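Local coordinates for protein ZmpA Glycopeptidase (Clostridium perfringens, PDB 6XSX) that probably cleaves glycosylated proteins as a metallopeptidase, the part seen here being the M60 catalytic module of a much longer multidomain glycopeptidase, at residues 401-406 / 416-421; 328-333 / 407-412; 356-361 / 429-434; 397-402 / 422-427. All coordinates share one frame; numbering follows the deposited sequence.

How the contacts relate
All four contacts lie on one side of the chain's centre, in the helical region that adjoins the C-terminal strands. Contacts 1 and 4 are closest, with centres about 8 Å apart and Asp401 and Leu402 in common; contacts 2 and 4 are the most distant, at about 18 Å. Along the chain the first segments of contacts 2, 3, 4 and 1 follow in that order. Contacts 1 and 4 are nested inside the loop closed by contact 3, whereas contact 2 crosses the other three. Helix 403-408 serves contacts 1 and 2, and it touches contact 3 through His405 and, just past its end, His409. The loop after helix 415-421 runs past the ends of helices 383-398 and 347-361.

Contact 1: residues 401-406 / 416-421; sequences DLSEHF and ETKEYT
The carboxylate of Asp401 is gripped at OD1 from opposite faces of its plane. On one, Thr421 OG1 donates to Asp401 OD1 at 2.6 Å from well above the plane, 57° out of it. On the other comes the backbone N of Ser403, 3.2 Å from the same OD1, on the anti side and 33° out of plane; this bond closes an Asx turn. The second oxygen is linked through water: a single molecule donates to Asp401 OD2 and, again at 2.6 Å, to Lys418 O.

Thr421 also accepts. Ser403 OG donates to Thr421 OG1 at 2.8 Å, so the hydroxyls form a directed relay ending on the carboxylate. Thr421 OG1 stands between its own backbone N and carbonyl carbon (chi1 67°), which brings it up to both partners, and the Asp401 and Thr421 side chains meet at roughly a right angle. The methylene stem of Lys418 closes one flank, its CG 3.9 Å from Ser403 OG, while its ammonium group is drawn off to Glu407.

Two donors on one oxygen should hold the carboxylate against rotation, and the start of the helix at Ser403 would be expected to stabilise its negative charge. Leu402, the N-cap, has its own N bonded to Ser395 OG. The contact thus joins the first turn of helix 403-408 to the last turn of helix 415-421, with helix 383-398 packed alongside both: Val391 meets Ser403 and Ser395 meets Thr421.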
# COMPACT_ATOMS: atom_id res chain seq x y z
N ASP A 401 -13.39 -4.41 25.13
CA ASP A 401 -14.12 -3.15 25.10
C ASP A 401 -13.14 -2.02 24.79
O ASP A 401 -12.46 -1.54 25.70
CB ASP A 401 -14.93 -2.95 26.38
CG ASP A 401 -15.72 -1.65 26.38
OD1 ASP A 401 -15.64 -0.91 25.38
OD2 ASP A 401 -16.39 -1.39 27.37
N LEU A 402 -13.10 -1.60 23.52
CA LEU A 402 -12.09 -0.66 23.08
C LEU A 402 -12.62 0.77 23.05
O LEU A 402 -11.99 1.64 22.45
CB LEU A 402 -11.55 -1.10 21.71
CG LEU A 402 -10.77 -2.41 21.74
CD1 LEU A 402 -10.29 -2.78 20.34
CD2 LEU A 402 -9.60 -2.32 22.70
N SER A 403 -13.75 1.03 23.73
CA SER A 403 -14.33 2.36 23.74
C SER A 403 -13.35 3.38 24.34
O SER A 403 -13.14 4.44 23.75
CB SER A 403 -15.68 2.40 24.43
OG SER A 403 -16.69 1.89 23.57
N GLU A 404 -12.76 3.04 25.49
CA GLU A 404 -11.83 3.92 26.18
C GLU A 404 -10.63 4.22 25.29
O GLU A 404 -10.21 5.38 25.18
CB GLU A 404 -11.44 3.34 27.54
CG GLU A 404 -10.33 4.12 28.22
CD GLU A 404 -9.96 3.65 29.61
OE1 GLU A 404 -9.10 4.29 30.24
OE2 GLU A 404 -10.53 2.63 30.06
N HIS A 405 -10.07 3.18 24.65
CA HIS A 405 -8.93 3.29 23.76
C HIS A 405 -9.17 4.41 22.73
O HIS A 405 -8.34 5.30 22.55
CB HIS A 405 -8.64 1.94 23.08
CG HIS A 405 -7.54 1.97 22.08
ND1 HIS A 405 -6.20 2.01 22.45
CD2 HIS A 405 -7.55 1.98 20.73
CE1 HIS A 405 -5.45 2.05 21.36
NE2 HIS A 405 -6.26 2.02 20.29
N PHE A 406 -10.32 4.35 22.06
CA PHE A 406 -10.63 5.29 21.00
C PHE A 406 -10.97 6.67 21.57
O PHE A 406 -10.55 7.68 21.02
CB PHE A 406 -11.71 4.73 20.08
CG PHE A 406 -11.22 3.70 19.08
CD1 PHE A 406 -10.62 4.09 17.89
CD2 PHE A 406 -11.39 2.34 19.31
CE1 PHE A 406 -10.19 3.15 16.97
CE2 PHE A 406 -10.97 1.40 18.39
CZ PHE A 406 -10.36 1.80 17.22
N GLU A 416 -24.58 4.35 22.84
CA GLU A 416 -24.96 3.05 22.29
C GLU A 416 -23.73 2.22 21.89
O GLU A 416 -23.72 1.00 22.09
CB GLU A 416 -26.05 3.16 21.21
CG GLU A 416 -25.60 3.79 19.90
CD GLU A 416 -25.68 5.31 19.78
OE1 GLU A 416 -25.79 6.00 20.84
OE2 GLU A 416 -25.63 5.81 18.63
N THR A 417 -22.69 2.87 21.37
CA THR A 417 -21.44 2.21 21.02
C THR A 417 -20.84 1.55 22.26
O THR A 417 -20.44 0.39 22.22
CB THR A 417 -20.44 3.18 20.38
OG1 THR A 417 -21.03 3.75 19.21
CG2 THR A 417 -19.13 2.53 20.00
N LYS A 418 -20.81 2.31 23.36
CA LYS A 418 -20.29 1.86 24.65
C LYS A 418 -21.13 0.70 25.18
O LYS A 418 -20.58 -0.25 25.75
CB LYS A 418 -20.28 3.02 25.66
CG LYS A 418 -19.24 4.11 25.43
CD LYS A 418 -19.30 5.17 26.51
CE LYS A 418 -17.99 5.86 26.81
NZ LYS A 418 -17.83 7.11 26.02
N GLU A 419 -22.45 0.78 25.00
CA GLU A 419 -23.33 -0.31 25.37
C GLU A 419 -22.94 -1.56 24.57
O GLU A 419 -22.75 -2.62 25.16
CB GLU A 419 -24.80 0.05 25.15
CG GLU A 419 -25.32 1.12 26.09
CD GLU A 419 -26.74 1.59 25.79
OE1 GLU A 419 -27.24 2.47 26.53
OE2 GLU A 419 -27.36 1.07 24.83
N TYR A 420 -22.79 -1.40 23.25
CA TYR A 420 -22.44 -2.50 22.36
C TYR A 420 -21.14 -3.15 22.82
O TYR A 420 -21.07 -4.37 22.95
CB TYR A 420 -22.33 -2.02 20.91
CG TYR A 420 -21.96 -3.08 19.89
CD1 TYR A 420 -22.93 -3.79 19.20
CD2 TYR A 420 -20.63 -3.36 19.59
CE1 TYR A 420 -22.60 -4.75 18.26
CE2 TYR A 420 -20.28 -4.32 18.65
CZ TYR A 420 -21.27 -5.02 17.98
OH TYR A 420 -20.93 -5.97 17.05
N THR A 421 -20.11 -2.33 23.06
CA THR A 421 -18.76 -2.83 23.27
C THR A 421 -18.60 -3.35 24.70
O THR A 421 -17.69 -4.14 24.97
CB THR A 421 -17.69 -1.77 22.96
OG1 THR A 421 -17.80 -0.71 23.91
CG2 THR A 421 -17.80 -1.21 21.55
O HOH W 1 -18.37 0.27 27.04

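Contact 2: residues 328-333 / 407-412; sequences PKVALD and ERHGMD
Arg408 and Asp333 form the salt bridge of this contact, NH2 to OD1 at 3.2 Å and nearly straight at 172°. The oxygen lies at the edge of the guanidinium, close to its plane, although the carboxylate and guanidinium planes are turned 83° apart; Asp333 OD2 goes to Thr489. The other charged pair of Arg408 is with Glu404, at NE.

Hydrogen bonds to backbone oxygens come next. The arginine chain, extended from CG to NE, carries NH1 to Val330 O at 2.8 Å and, more weakly, to Ala331 O at 3.4 Å. Lys329, bent near its end, brings NZ to His409 O at 3.1 Å, and a water bridges this NZ and His409 ND1.

The apolar part is a CH-pi contact: Val330 CG1 sits over the centre of the His409 ring, 3.6 Å from its centroid and 5° off the normal. His409 NE2 is probably bonded to Gln357.

Two helix ends are therefore paired here. Arg408 takes Val330 O, and weakly Ala331 O, near the end of helix 321-331, and helix 403-408 finishes in a Schellman motif in which Gly410 adopts positive phi.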
# COMPACT_ATOMS: atom_id res chain seq x y z
N PRO A 328 1.10 12.22 24.46
CA PRO A 328 0.65 13.18 25.47
C PRO A 328 -0.87 13.32 25.52
O PRO A 328 -1.42 13.70 26.54
CB PRO A 328 1.22 14.53 25.03
CG PRO A 328 2.29 14.19 24.03
CD PRO A 328 1.89 12.87 23.40
N LYS A 329 -1.54 13.03 24.39
CA LYS A 329 -2.98 13.22 24.34
C LYS A 329 -3.67 12.08 25.10
O LYS A 329 -4.57 12.34 25.91
CB LYS A 329 -3.45 13.42 22.90
CG LYS A 329 -4.96 13.51 22.67
CD LYS A 329 -5.36 13.49 21.20
CE LYS A 329 -4.64 12.40 20.41
NZ LYS A 329 -5.02 12.38 18.98
N VAL A 330 -3.22 10.84 24.89
CA VAL A 330 -3.94 9.66 25.37
C VAL A 330 -3.64 9.42 26.85
O VAL A 330 -4.35 8.66 27.49
CB VAL A 330 -3.62 8.38 24.57
CG1 VAL A 330 -4.12 8.43 23.14
CG2 VAL A 330 -2.14 8.03 24.64
N ALA A 331 -2.56 10.03 27.36
CA ALA A 331 -2.11 9.72 28.71
C ALA A 331 -3.06 10.30 29.76
O ALA A 331 -3.31 9.66 30.77
CB ALA A 331 -0.68 10.15 28.90
N LEU A 332 -3.62 11.49 29.48
CA LEU A 332 -4.40 12.24 30.46
C LEU A 332 -5.63 11.44 30.87
O LEU A 332 -6.17 10.67 30.07
CB LEU A 332 -4.81 13.59 29.87
CG LEU A 332 -3.66 14.47 29.36
CD1 LEU A 332 -4.17 15.85 28.96
CD2 LEU A 332 -2.54 14.59 30.39
N ASP A 333 -6.07 11.62 32.12
CA ASP A 333 -7.14 10.82 32.69
C ASP A 333 -8.52 11.41 32.39
O ASP A 333 -9.51 10.68 32.37
CB ASP A 333 -6.88 10.48 34.16
CG ASP A 333 -5.92 9.31 34.33
OD1 ASP A 333 -5.93 8.41 33.47
OD2 ASP A 333 -5.16 9.32 35.33
N GLU A 407 -11.73 6.71 22.68
CA GLU A 407 -12.06 8.02 23.23
C GLU A 407 -10.81 8.73 23.77
O GLU A 407 -10.76 9.96 23.79
CB GLU A 407 -13.34 8.04 24.07
CG GLU A 407 -13.20 7.62 25.51
CD GLU A 407 -14.51 7.42 26.26
OE1 GLU A 407 -14.56 6.51 27.11
OE2 GLU A 407 -15.49 8.16 25.99
N ARG A 408 -9.76 7.97 24.13
CA ARG A 408 -8.53 8.59 24.61
C ARG A 408 -7.80 9.30 23.47
O ARG A 408 -7.01 10.21 23.72
CB ARG A 408 -7.63 7.59 25.33
CG ARG A 408 -8.12 7.23 26.73
CD ARG A 408 -7.05 6.43 27.45
NE ARG A 408 -7.42 6.26 28.84
CZ ARG A 408 -6.94 6.99 29.85
NH1 ARG A 408 -6.06 7.96 29.62
NH2 ARG A 408 -7.36 6.75 31.08
N HIS A 409 -8.06 8.89 22.23
CA HIS A 409 -7.48 9.53 21.05
C HIS A 409 -8.28 10.77 20.66
O HIS A 409 -7.92 11.47 19.70
CB HIS A 409 -7.40 8.52 19.90
CG HIS A 409 -6.22 7.61 19.99
ND1 HIS A 409 -5.01 7.90 19.39
CD2 HIS A 409 -6.05 6.42 20.62
CE1 HIS A 409 -4.16 6.93 19.63
NE2 HIS A 409 -4.77 6.01 20.39
N GLY A 410 -9.38 11.01 21.38
CA GLY A 410 -10.19 12.21 21.23
C GLY A 410 -11.41 11.99 20.34
O GLY A 410 -12.04 12.95 19.91
N MET A 411 -11.73 10.73 20.05
CA MET A 411 -12.92 10.41 19.28
C MET A 411 -14.13 10.45 20.21
O MET A 411 -14.01 10.13 21.39
CB MET A 411 -12.81 9.02 18.65
CG MET A 411 -14.02 8.64 17.85
SD MET A 411 -14.03 6.88 17.47
CE MET A 411 -12.56 6.78 16.44
N ASP A 412 -15.29 10.85 19.66
CA ASP A 412 -16.51 10.92 20.43
C ASP A 412 -17.24 9.59 20.31
O ASP A 412 -17.86 9.31 19.28
CB ASP A 412 -17.40 12.08 19.98
CG ASP A 412 -18.46 12.50 20.98
OD1 ASP A 412 -19.03 11.61 21.66
OD2 ASP A 412 -18.72 13.71 21.07
O HOH W 2 -4.40 10.16 17.83

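Contact 3: residues 356-361 / 429-434; sequences WQLQLY and NKLWYA
Gln357 NE2 is held by two carbonyl oxygens of the 429-434 segment, Trp432 O and Ala434 O, each 2.8 Å away. The bonds differ in quality. Ala434 O is met in its carbonyl plane, on a lone pair, with an N-H...O angle of 153°. Trp432 O is met from above its plane, 68° out, and the bond is more bent. At the far side of the amide, OE1 probably bonds His409 NE2, which would engage both polar atoms of this side chain. Its extended chain lies over Ala434, with CB of Gln357 and CB of Ala434 3.8 Å apart.

One turn further along helix 347-361, Tyr361 takes Leu431 against its ring. CD2 of Leu431 stands over the middle of one face, 3.6 Å from the centroid and 8° off the normal, as a CH-pi contact. With CG of Tyr361 anti to the backbone N, the ring extends over the leucine. The other methyl, Leu431 CD1, touches Leu358 CD2 at 4.1 Å, at about a right angle. At the rim of the ring, a water lies 2.6 Å from Tyr361 OH and donates to Asn429 OD1, whose amide nitrogen holds Ile520 O.

Leu431, at the start of the short 3-10 segment 431-433, thus packs on Tyr361, and the Gln357 amide bonds Trp432 O and Ala434 O, within the segment and just beyond its end. Both oxygens find a side-chain donor, the first in less favourable geometry, and Gln357 probably couples the loop to the end of helix 403-408.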
# COMPACT_ATOMS: atom_id res chain seq x y z
N TRP A 356 -3.40 1.68 14.14
CA TRP A 356 -2.02 1.25 14.02
C TRP A 356 -1.54 0.62 15.33
O TRP A 356 -0.87 -0.41 15.33
CB TRP A 356 -1.13 2.41 13.55
CG TRP A 356 0.32 2.03 13.41
CD1 TRP A 356 1.38 2.58 14.05
CD2 TRP A 356 0.85 0.97 12.59
NE1 TRP A 356 2.54 1.98 13.66
CE2 TRP A 356 2.25 0.97 12.78
CE3 TRP A 356 0.29 0.04 11.71
CZ2 TRP A 356 3.09 0.07 12.12
CZ3 TRP A 356 1.12 -0.86 11.06
CH2 TRP A 356 2.50 -0.84 11.27
N GLN A 357 -1.89 1.26 16.45
CA GLN A 357 -1.52 0.79 17.78
C GLN A 357 -2.06 -0.62 18.02
O GLN A 357 -1.35 -1.46 18.57
CB GLN A 357 -2.05 1.73 18.86
CG GLN A 357 -1.34 3.07 18.90
CD GLN A 357 -1.79 3.91 20.07
OE1 GLN A 357 -2.99 4.06 20.33
NE2 GLN A 357 -0.83 4.47 20.79
N LEU A 358 -3.33 -0.86 17.66
CA LEU A 358 -3.93 -2.18 17.81
C LEU A 358 -3.19 -3.20 16.96
O LEU A 358 -3.09 -4.36 17.36
CB LEU A 358 -5.42 -2.13 17.45
CG LEU A 358 -6.29 -1.25 18.35
CD1 LEU A 358 -7.73 -1.17 17.84
CD2 LEU A 358 -6.26 -1.71 19.80
N GLN A 359 -2.65 -2.77 15.80
CA GLN A 359 -1.93 -3.64 14.89
C GLN A 359 -0.52 -3.91 15.41
O GLN A 359 0.02 -4.99 15.22
CB GLN A 359 -1.89 -3.04 13.48
CG GLN A 359 -1.09 -3.85 12.47
CD GLN A 359 -1.71 -5.19 12.14
OE1 GLN A 359 -2.88 -5.44 12.39
NE2 GLN A 359 -0.91 -6.08 11.57
N LEU A 360 0.08 -2.92 16.08
CA LEU A 360 1.36 -3.13 16.73
C LEU A 360 1.18 -4.17 17.84
O LEU A 360 2.03 -5.04 18.03
CB LEU A 360 1.87 -1.80 17.30
CG LEU A 360 2.41 -0.78 16.28
CD1 LEU A 360 2.57 0.59 16.94
CD2 LEU A 360 3.76 -1.23 15.74
N TYR A 361 0.05 -4.08 18.56
CA TYR A 361 -0.22 -4.95 19.70
C TYR A 361 -0.45 -6.38 19.24
O TYR A 361 0.04 -7.31 19.88
CB TYR A 361 -1.41 -4.42 20.52
CG TYR A 361 -1.88 -5.36 21.60
CD1 TYR A 361 -1.10 -5.63 22.72
CD2 TYR A 361 -3.11 -6.00 21.51
CE1 TYR A 361 -1.52 -6.49 23.72
CE2 TYR A 361 -3.55 -6.87 22.49
CZ TYR A 361 -2.76 -7.11 23.60
OH TYR A 361 -3.17 -7.97 24.57
N ASN A 429 -4.41 -3.91 29.53
CA ASN A 429 -3.21 -3.18 29.14
C ASN A 429 -3.64 -1.81 28.62
O ASN A 429 -4.68 -1.68 27.96
CB ASN A 429 -2.46 -3.85 27.99
CG ASN A 429 -2.06 -5.29 28.26
OD1 ASN A 429 -2.87 -6.20 28.10
ND2 ASN A 429 -0.81 -5.48 28.65
N LYS A 430 -2.81 -0.79 28.87
CA LYS A 430 -3.03 0.53 28.32
C LYS A 430 -2.56 0.55 26.86
O LYS A 430 -1.47 1.04 26.55
CB LYS A 430 -2.38 1.59 29.22
CG LYS A 430 -2.85 1.56 30.67
CD LYS A 430 -2.44 2.79 31.47
CE LYS A 430 -2.96 2.79 32.89
NZ LYS A 430 -2.37 3.90 33.68
N LEU A 431 -3.40 0.01 25.98
CA LEU A 431 -3.03 -0.24 24.60
C LEU A 431 -2.68 1.08 23.90
O LEU A 431 -1.94 1.06 22.92
CB LEU A 431 -4.18 -0.96 23.89
CG LEU A 431 -4.59 -2.32 24.45
CD1 LEU A 431 -5.78 -2.86 23.68
CD2 LEU A 431 -3.43 -3.32 24.40
N TRP A 432 -3.17 2.21 24.43
CA TRP A 432 -2.92 3.50 23.81
C TRP A 432 -1.48 3.97 24.02
O TRP A 432 -1.11 5.02 23.52
CB TRP A 432 -3.92 4.57 24.29
CG TRP A 432 -4.14 4.54 25.77
CD1 TRP A 432 -3.49 5.28 26.71
CD2 TRP A 432 -5.07 3.70 26.48
NE1 TRP A 432 -3.96 4.97 27.96
CE2 TRP A 432 -4.92 4.00 27.86
CE3 TRP A 432 -6.00 2.72 26.10
CZ2 TRP A 432 -5.68 3.37 28.85
CZ3 TRP A 432 -6.74 2.09 27.08
CH2 TRP A 432 -6.59 2.41 28.43
N TYR A 433 -0.67 3.19 24.75
CA TYR A 433 0.74 3.52 24.88
C TYR A 433 1.57 2.84 23.78
O TYR A 433 2.78 3.05 23.71
CB TYR A 433 1.29 3.16 26.27
CG TYR A 433 0.82 4.01 27.43
CD1 TYR A 433 0.34 5.30 27.24
CD2 TYR A 433 0.89 3.54 28.73
CE1 TYR A 433 -0.10 6.08 28.30
CE2 TYR A 433 0.46 4.30 29.81
CZ TYR A 433 -0.03 5.58 29.59
OH TYR A 433 -0.46 6.35 30.64
N ALA A 434 0.93 2.01 22.93
CA ALA A 434 1.66 1.34 21.86
C ALA A 434 2.36 2.38 20.98
O ALA A 434 1.79 3.44 20.71
CB ALA A 434 0.74 0.47 21.03
O HOH W 3 -1.89 -8.38 26.75

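Contact 4: residues 397-402 / 422-427; sequences VFKLDL and SKYPKP
Tyr424 lies flat between two lysines. Across the contact, CA of Lys399 sits over one face, 3.8 Å from the ring centroid and 20° off the normal, a CH-pi contact displaced toward the rim; Lys423 CG covers the opposite face. The Lys399 chain folds at chi2 (-58°), which brings its CD to 3.4 Å from Tyr424 CE1, above the ring plane and past the rim, on the same side as its CA. The phenol OH is bonded to Asp396.

Beyond the ring, two leucines meet Pro427. Leu400 sets CD2 3.9 Å from Pro427 CA, and Leu402 CD2 approaches Pro427 CG at the same distance. Between these apolar patches runs the single direct hydrogen bond joining the two segments, Asp401 N to Pro425 O at 2.8 Å, with the donor lifted out of the carbonyl plane. A water donates to Asp401 OD2 and to Tyr424 O, while Lys426 turns its ammonium group to Glu404.

Carbon atoms of two lysines thus pack about an aromatic ring at a rather open surface; Lys423 NZ goes to Tyr420 O. Helix 383-398 ends in a Schellman motif with Lys399 as its C-prime residue, and the chain after it is joined to the 422-427 loop by apolar packing, one backbone bond and a water bridge, the bond probably fixing their register.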
# COMPACT_ATOMS: atom_id res chain seq x y z
N VAL A 397 -13.43 -7.80 16.94
CA VAL A 397 -12.24 -8.51 16.51
C VAL A 397 -11.42 -8.95 17.73
O VAL A 397 -10.94 -10.08 17.80
CB VAL A 397 -11.39 -7.69 15.51
CG1 VAL A 397 -9.99 -8.27 15.32
CG2 VAL A 397 -12.09 -7.55 14.16
N PHE A 398 -11.27 -8.05 18.71
CA PHE A 398 -10.40 -8.33 19.85
C PHE A 398 -11.14 -9.08 20.96
O PHE A 398 -10.50 -9.69 21.81
CB PHE A 398 -9.78 -7.05 20.41
CG PHE A 398 -8.43 -6.70 19.84
CD1 PHE A 398 -7.27 -7.26 20.35
CD2 PHE A 398 -8.31 -5.80 18.79
CE1 PHE A 398 -6.02 -6.95 19.82
CE2 PHE A 398 -7.07 -5.47 18.26
CZ PHE A 398 -5.92 -6.05 18.78
N LYS A 399 -12.48 -9.02 20.95
CA LYS A 399 -13.29 -9.40 22.10
C LYS A 399 -12.91 -8.53 23.30
O LYS A 399 -12.86 -9.02 24.43
CB LYS A 399 -13.13 -10.88 22.47
CG LYS A 399 -13.51 -11.90 21.40
CD LYS A 399 -14.94 -11.76 20.94
CE LYS A 399 -15.45 -12.96 20.16
NZ LYS A 399 -15.58 -14.15 21.03
N LEU A 400 -12.65 -7.25 23.05
CA LEU A 400 -12.29 -6.32 24.11
C LEU A 400 -13.14 -5.06 23.99
O LEU A 400 -13.56 -4.68 22.90
CB LEU A 400 -10.80 -5.96 24.00
CG LEU A 400 -9.80 -7.04 24.38
CD1 LEU A 400 -8.38 -6.67 23.95
CD2 LEU A 400 -9.85 -7.35 25.88
N ASP A 401 -13.39 -4.41 25.13
CA ASP A 401 -14.12 -3.15 25.10
C ASP A 401 -13.14 -2.02 24.79
O ASP A 401 -12.46 -1.54 25.70
CB ASP A 401 -14.93 -2.95 26.38
CG ASP A 401 -15.72 -1.65 26.38
OD1 ASP A 401 -15.64 -0.91 25.38
OD2 ASP A 401 -16.39 -1.39 27.37
N LEU A 402 -13.10 -1.60 23.52
CA LEU A 402 -12.09 -0.66 23.08
C LEU A 402 -12.62 0.77 23.05
O LEU A 402 -11.99 1.64 22.45
CB LEU A 402 -11.55 -1.10 21.71
CG LEU A 402 -10.77 -2.41 21.74
CD1 LEU A 402 -10.29 -2.78 20.34
CD2 LEU A 402 -9.60 -2.32 22.70
N SER A 422 -19.50 -2.92 25.59
CA SER A 422 -19.42 -3.27 27.01
C SER A 422 -19.77 -4.74 27.23
O SER A 422 -19.70 -5.22 28.36
CB SER A 422 -20.27 -2.35 27.85
OG SER A 422 -21.63 -2.74 27.81
N LYS A 423 -20.13 -5.45 26.15
CA LYS A 423 -20.32 -6.89 26.21
C LYS A 423 -18.98 -7.60 26.36
O LYS A 423 -18.96 -8.79 26.67
CB LYS A 423 -21.09 -7.42 24.99
CG LYS A 423 -20.31 -7.54 23.69
CD LYS A 423 -21.00 -8.39 22.64
CE LYS A 423 -22.34 -7.84 22.20
NZ LYS A 423 -22.21 -6.79 21.17
N TYR A 424 -17.86 -6.89 26.15
CA TYR A 424 -16.54 -7.47 26.33
C TYR A 424 -15.84 -6.85 27.54
O TYR A 424 -16.13 -5.71 27.92
CB TYR A 424 -15.66 -7.25 25.09
CG TYR A 424 -16.28 -7.75 23.81
CD1 TYR A 424 -16.50 -9.10 23.61
CD2 TYR A 424 -16.65 -6.86 22.81
CE1 TYR A 424 -17.08 -9.57 22.44
CE2 TYR A 424 -17.22 -7.31 21.63
CZ TYR A 424 -17.44 -8.67 21.45
OH TYR A 424 -18.00 -9.13 20.30
N PRO A 425 -14.86 -7.55 28.14
CA PRO A 425 -14.03 -6.96 29.19
C PRO A 425 -13.18 -5.83 28.59
O PRO A 425 -12.79 -5.89 27.43
CB PRO A 425 -13.13 -8.12 29.65
CG PRO A 425 -13.12 -9.09 28.48
CD PRO A 425 -14.47 -8.94 27.82
N LYS A 426 -12.93 -4.79 29.39
CA LYS A 426 -11.93 -3.78 29.07
C LYS A 426 -10.57 -4.47 28.91
O LYS A 426 -10.33 -5.50 29.54
CB LYS A 426 -11.86 -2.74 30.19
CG LYS A 426 -13.12 -1.89 30.34
CD LYS A 426 -13.17 -1.08 31.63
CE LYS A 426 -12.35 0.19 31.57
NZ LYS A 426 -12.87 1.14 30.56
N PRO A 427 -9.64 -3.93 28.08
CA PRO A 427 -8.27 -4.45 28.04
C PRO A 427 -7.65 -4.24 29.42
O PRO A 427 -8.04 -3.32 30.14
CB PRO A 427 -7.49 -3.55 27.07
CG PRO A 427 -8.52 -2.61 26.45
CD PRO A 427 -9.84 -2.79 27.17
O HOH W 4 -16.72 -3.56 29.47